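Probable CoA-transferase alpha subunit (PDB 6COJ) probably acts, with a beta subunit, as a CoA-transferase-family enzyme on a ring-bearing acyl-coenzyme A thioester. Local coordinates at residues Val64-Gly68 and Gly69-Gly73; Leu72-Leu75 and Cys76-Gly79. The protein carries 1 engineered substitution. One frame throughout, in Å; residues are numbered along the deposited sequence.

Interaction 1. Residues Val64-Gly68 and Gly69-Gly73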
loop_
_atom_site.group_PDB
_atom_site.type_symbol
_atom_site.label_atom_id
_atom_site.label_comp_id
_atom_site.label_asym_id
_atom_site.label_seq_id
_atom_site.Cartn_x
_atom_site.Cartn_y
_atom_site.Cartn_z
ATOM N N VAL A 64 -9.892 -21.702 4.068
ATOM C CA VAL A 64 -8.521 -21.281 3.781
ATOM C C VAL A 64 -8.545 -20.110 2.808
ATOM O O VAL A 64 -9.243 -20.157 1.787
ATOM C CB VAL A 64 -7.669 -22.441 3.233
ATOM C CG1 VAL A 64 -6.246 -21.966 2.969
ATOM C CG2 VAL A 64 -7.643 -23.579 4.226
ATOM N N VAL A 65 -7.774 -19.070 3.124
ATOM C CA VAL A 65 -7.588 -17.902 2.260
ATOM C C VAL A 65 -6.121 -17.894 1.858
ATOM O O VAL A 65 -5.245 -17.828 2.728
ATOM C CB VAL A 65 -7.950 -16.594 2.984
ATOM C CG1 VAL A 65 -7.717 -15.405 2.071
ATOM C CG2 VAL A 65 -9.397 -16.627 3.460
ATOM N N THR A 66 -5.844 -17.974 0.557
ATOM C CA THR A 66 -4.450 -18.159 0.167
ATOM C C THR A 66 -4.256 -17.843 -1.309
ATOM O O THR A 66 -5.189 -17.932 -2.108
ATOM C CB THR A 66 -4.005 -19.602 0.451
ATOM O OG1 THR A 66 -2.591 -19.714 0.231
ATOM C CG2 THR A 66 -4.752 -20.597 -0.449
ATOM N N TYR A 67 -3.027 -17.463 -1.648
ATOM C CA TYR A 67 -2.525 -17.587 -3.012
ATOM C C TYR A 67 -1.952 -18.991 -3.086
ATOM O O TYR A 67 -0.823 -19.237 -2.655
ATOM C CB TYR A 67 -1.459 -16.536 -3.278
ATOM C CG TYR A 67 -1.988 -15.130 -3.453
ATOM C CD1 TYR A 67 -2.820 -14.805 -4.528
ATOM C CD2 TYR A 67 -1.645 -14.118 -2.557
ATOM C CE1 TYR A 67 -3.277 -13.494 -4.710
ATOM C CE2 TYR A 67 -2.090 -12.810 -2.738
ATOM C CZ TYR A 67 -2.907 -12.509 -3.814
ATOM O OH TYR A 67 -3.323 -11.199 -3.979
ATOM N N GLY A 68 -2.748 -19.924 -3.606
ATOM C CA GLY A 68 -2.541 -21.332 -3.297
ATOM C C GLY A 68 -1.362 -21.991 -3.993
ATOM O O GLY A 68 -1.018 -21.696 -5.136
ATOM N N GLY A 69 -0.778 -22.948 -3.275
ATOM C CA GLY A 69 0.254 -23.819 -3.786
ATOM C C GLY A 69 0.173 -25.168 -3.100
ATOM O O GLY A 69 -0.916 -25.668 -2.800
ATOM N N PRO A 70 1.327 -25.781 -2.819
ATOM C CA PRO A 70 1.319 -27.099 -2.159
ATOM C C PRO A 70 0.846 -27.055 -0.717
ATOM O O PRO A 70 0.567 -28.121 -0.145
ATOM C CB PRO A 70 2.779 -27.550 -2.257
ATOM C CG PRO A 70 3.566 -26.242 -2.297
ATOM C CD PRO A 70 2.693 -25.302 -3.102
ATOM N N ASP A 71 0.779 -25.869 -0.106
ATOM C CA ASP A 71 0.121 -25.729 1.188
ATOM C C ASP A 71 -1.328 -26.187 1.104
ATOM O O ASP A 71 -1.784 -27.026 1.898
ATOM C CB ASP A 71 0.199 -24.269 1.668
ATOM C CG ASP A 71 -0.396 -23.255 0.678
ATOM O OD1 ASP A 71 -0.249 -23.414 -0.553
ATOM O OD2 ASP A 71 -1.023 -22.282 1.159
ATOM N N LEU A 72 -2.063 -25.654 0.132
ATOM C CA LEU A 72 -3.457 -26.036 -0.048
ATOM C C LEU A 72 -3.573 -27.486 -0.496
ATOM O O LEU A 72 -4.478 -28.201 -0.056
ATOM C CB LEU A 72 -4.117 -25.087 -1.053
ATOM C CG LEU A 72 -5.621 -25.245 -1.257
ATOM C CD1 LEU A 72 -6.366 -25.129 0.068
ATOM C CD2 LEU A 72 -6.128 -24.209 -2.255
ATOM N N GLY A 73 -2.658 -27.943 -1.356
ATOM C CA GLY A 73 -2.669 -29.342 -1.756
ATOM C C GLY A 73 -2.530 -30.285 -0.579
ATOM O O GLY A 73 -3.298 -31.243 -0.436
#
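Thr66 and Asp71 reach toward each other from opposite directions across the turn between strand 62-65 and helix 70-77. The hydroxyl OG1 of Thr66 donates to OD2 of Asp71 over 3.1 Å, meeting the syn lone pair, which faces OD1. That other oxygen, OD1, takes the backbone N of the N-cap residue Gly69 at 2.8 Å, almost head-on to the C-O bond though with a bent N-H angle of 138°. The Asp71 torsion (chi1 57°) sets the carboxylate between its own backbone N and carbonyl carbon, folded back over the start of the helix. With one bond on each oxygen the group is restrained from turning, and Lys46 adds a salt bridge to OD2, which would probably favour the ionised form. Without the carboxylate, as in an alanine here, the Thr66 hydroxyl and the Gly69 N-H would probably lose this acceptor and the Lys46 amine its countercharge.

Leu72 supplies the apolar contacts. It splits its two methyls, CD1 standing 4.3 Å from CG1 of Val64 and CD2 standing 4.3 Å from CG2 of Thr66. Glycine suits the N-cap position 69, because a side chain there would clash with CD of Pro70.

The turn closes the first half of the beta-alpha-beta unit 62-65, 70-77, 81-86 in the parallel sheet. Val64 and Leu72 both touch Val81 of the next strand, Asp71 packs on Ile38 and on Val51 of helix 48-56, and Tyr67, its hydroxyl bonded to the carbonyl of Ala117, has its side chain about 6 Å from the bound acyl-CoA ligand.

Interaction 2. Residues Leu72-Leu75 and Cys76-Gly79; sequences LGLL and CSAG
The carbonyl oxygen of Leu74 is gripped by two donors at the last turn of helix 70-77. Ser77 OG gives the shorter bond, 2.7 Å to Leu74 O, arriving at a C=O angle of 126° and close to the carbonyl plane; Ala78 N adds a weak one to the same oxygen. At chi1 79° the Ser77 hydroxyl turns back along the helix, to the carbonyl three residues earlier.

Regular helical bonds precede this: Cys76 N to Leu72 O and Ser77 N to Gly73 O, both 2.9 Å. Ala78 N also meets Leu75 O at 3.2 Å, from above the carbonyl plane, as the helix unwinds. Gly79, at positive phi, is the C-prime residue of a Schellman motif, its N bonding to Cys76 O at 3.0 Å while Lys80 N turns back to Leu75 O. Among the side chains, Cys76 SG lies 4.3 Å from CD1 of Leu72, one turn earlier.

The leucines and Cys76 pack into neighbouring elements, while Ala78 and Gly79 lie exposed: Leu74 and Leu75 pack on helix 48-56, Leu72 and Cys76 on helix 99-106, Leu75 on Val81 of strand 81-86, and Leu74 and Ser77 on Trp281 of helix 278-288.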
loop_
_atom_site.group_PDB
_atom_site.type_symbol
_atom_site.label_atom_id
_atom_site.label_comp_id
_atom_site.label_asym_id
_atom_site.label_seq_id
_atom_site.Cartn_x
_atom_site.Cartn_y
_atom_site.Cartn_z
ATOM N N LEU A 72 -2.063 -25.654 0.132
ATOM C CA LEU A 72 -3.457 -26.036 -0.048
ATOM C C LEU A 72 -3.573 -27.486 -0.496
ATOM O O LEU A 72 -4.478 -28.201 -0.056
ATOM C CB LEU A 72 -4.117 -25.087 -1.053
ATOM C CG LEU A 72 -5.621 -25.245 -1.257
ATOM C CD1 LEU A 72 -6.366 -25.129 0.068
ATOM C CD2 LEU A 72 -6.128 -24.209 -2.255
ATOM N N GLY A 73 -2.658 -27.943 -1.356
ATOM C CA GLY A 73 -2.669 -29.342 -1.756
ATOM C C GLY A 73 -2.530 -30.285 -0.579
ATOM O O GLY A 73 -3.298 -31.243 -0.436
ATOM N N LEU A 74 -1.552 -30.028 0.295
ATOM C CA LEU A 74 -1.376 -30.905 1.448
ATOM C C LEU A 74 -2.605 -30.887 2.351
ATOM O O LEU A 74 -3.055 -31.935 2.824
ATOM C CB LEU A 74 -0.118 -30.520 2.226
ATOM C CG LEU A 74 1.216 -30.970 1.626
ATOM C CD1 LEU A 74 2.368 -30.364 2.420
ATOM C CD2 LEU A 74 1.337 -32.502 1.575
ATOM N N LEU A 75 -3.184 -29.705 2.587
ATOM C CA LEU A 75 -4.391 -29.654 3.405
ATOM C C LEU A 75 -5.531 -30.442 2.762
ATOM O O LEU A 75 -6.287 -31.137 3.454
ATOM C CB LEU A 75 -4.790 -28.195 3.649
ATOM C CG LEU A 75 -3.810 -27.434 4.545
ATOM C CD1 LEU A 75 -4.168 -25.951 4.560
ATOM C CD2 LEU A 75 -3.790 -27.991 5.962
ATOM N N CYS A 76 -5.650 -30.373 1.433
ATOM C CA CYS A 76 -6.681 -31.143 0.744
ATOM C C CYS A 76 -6.415 -32.635 0.842
ATOM O O CYS A 76 -7.359 -33.430 0.945
ATOM C CB CYS A 76 -6.769 -30.716 -0.719
ATOM S SG CYS A 76 -7.563 -29.115 -0.974
ATOM N N SER A 77 -5.141 -33.038 0.798
ATOM C CA SER A 77 -4.824 -34.456 0.917
ATOM C C SER A 77 -5.302 -35.042 2.238
ATOM O O SER A 77 -5.542 -36.253 2.317
ATOM C CB SER A 77 -3.321 -34.713 0.741
ATOM O OG SER A 77 -2.578 -34.417 1.919
ATOM N N ALA A 78 -5.463 -34.215 3.268
ATOM C CA ALA A 78 -5.918 -34.678 4.570
ATOM C C ALA A 78 -7.373 -34.329 4.833
ATOM O O ALA A 78 -7.845 -34.496 5.966
ATOM C CB ALA A 78 -5.016 -34.113 5.672
ATOM N N GLY A 79 -8.091 -33.867 3.810
ATOM C CA GLY A 79 -9.495 -33.537 3.954
ATOM C C GLY A 79 -9.772 -32.416 4.929
ATOM O O GLY A 79 -10.840 -32.395 5.556
#

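How the interactions relate
From the N terminus, strand 62-65 leads into the turn that interaction 1 closes at the start of helix 70-77; the helix then runs on to its C-terminal cap in interaction 2, after which the chain enters strand 81-86. The two contacts follow in sequence and overlap at Leu72 and Gly73, neither nesting inside the other, with centres about 9 Å apart. Val64 CG2 and Leu75 CD1, 4.2 Å apart, also join them directly, linking strand and helix. Together they secure both ends of the crossover helix of one beta-alpha-beta unit, interaction 1 nearer the centre of the folded chain than interaction 2, which reaches the exposed residues Ala78 and Gly79.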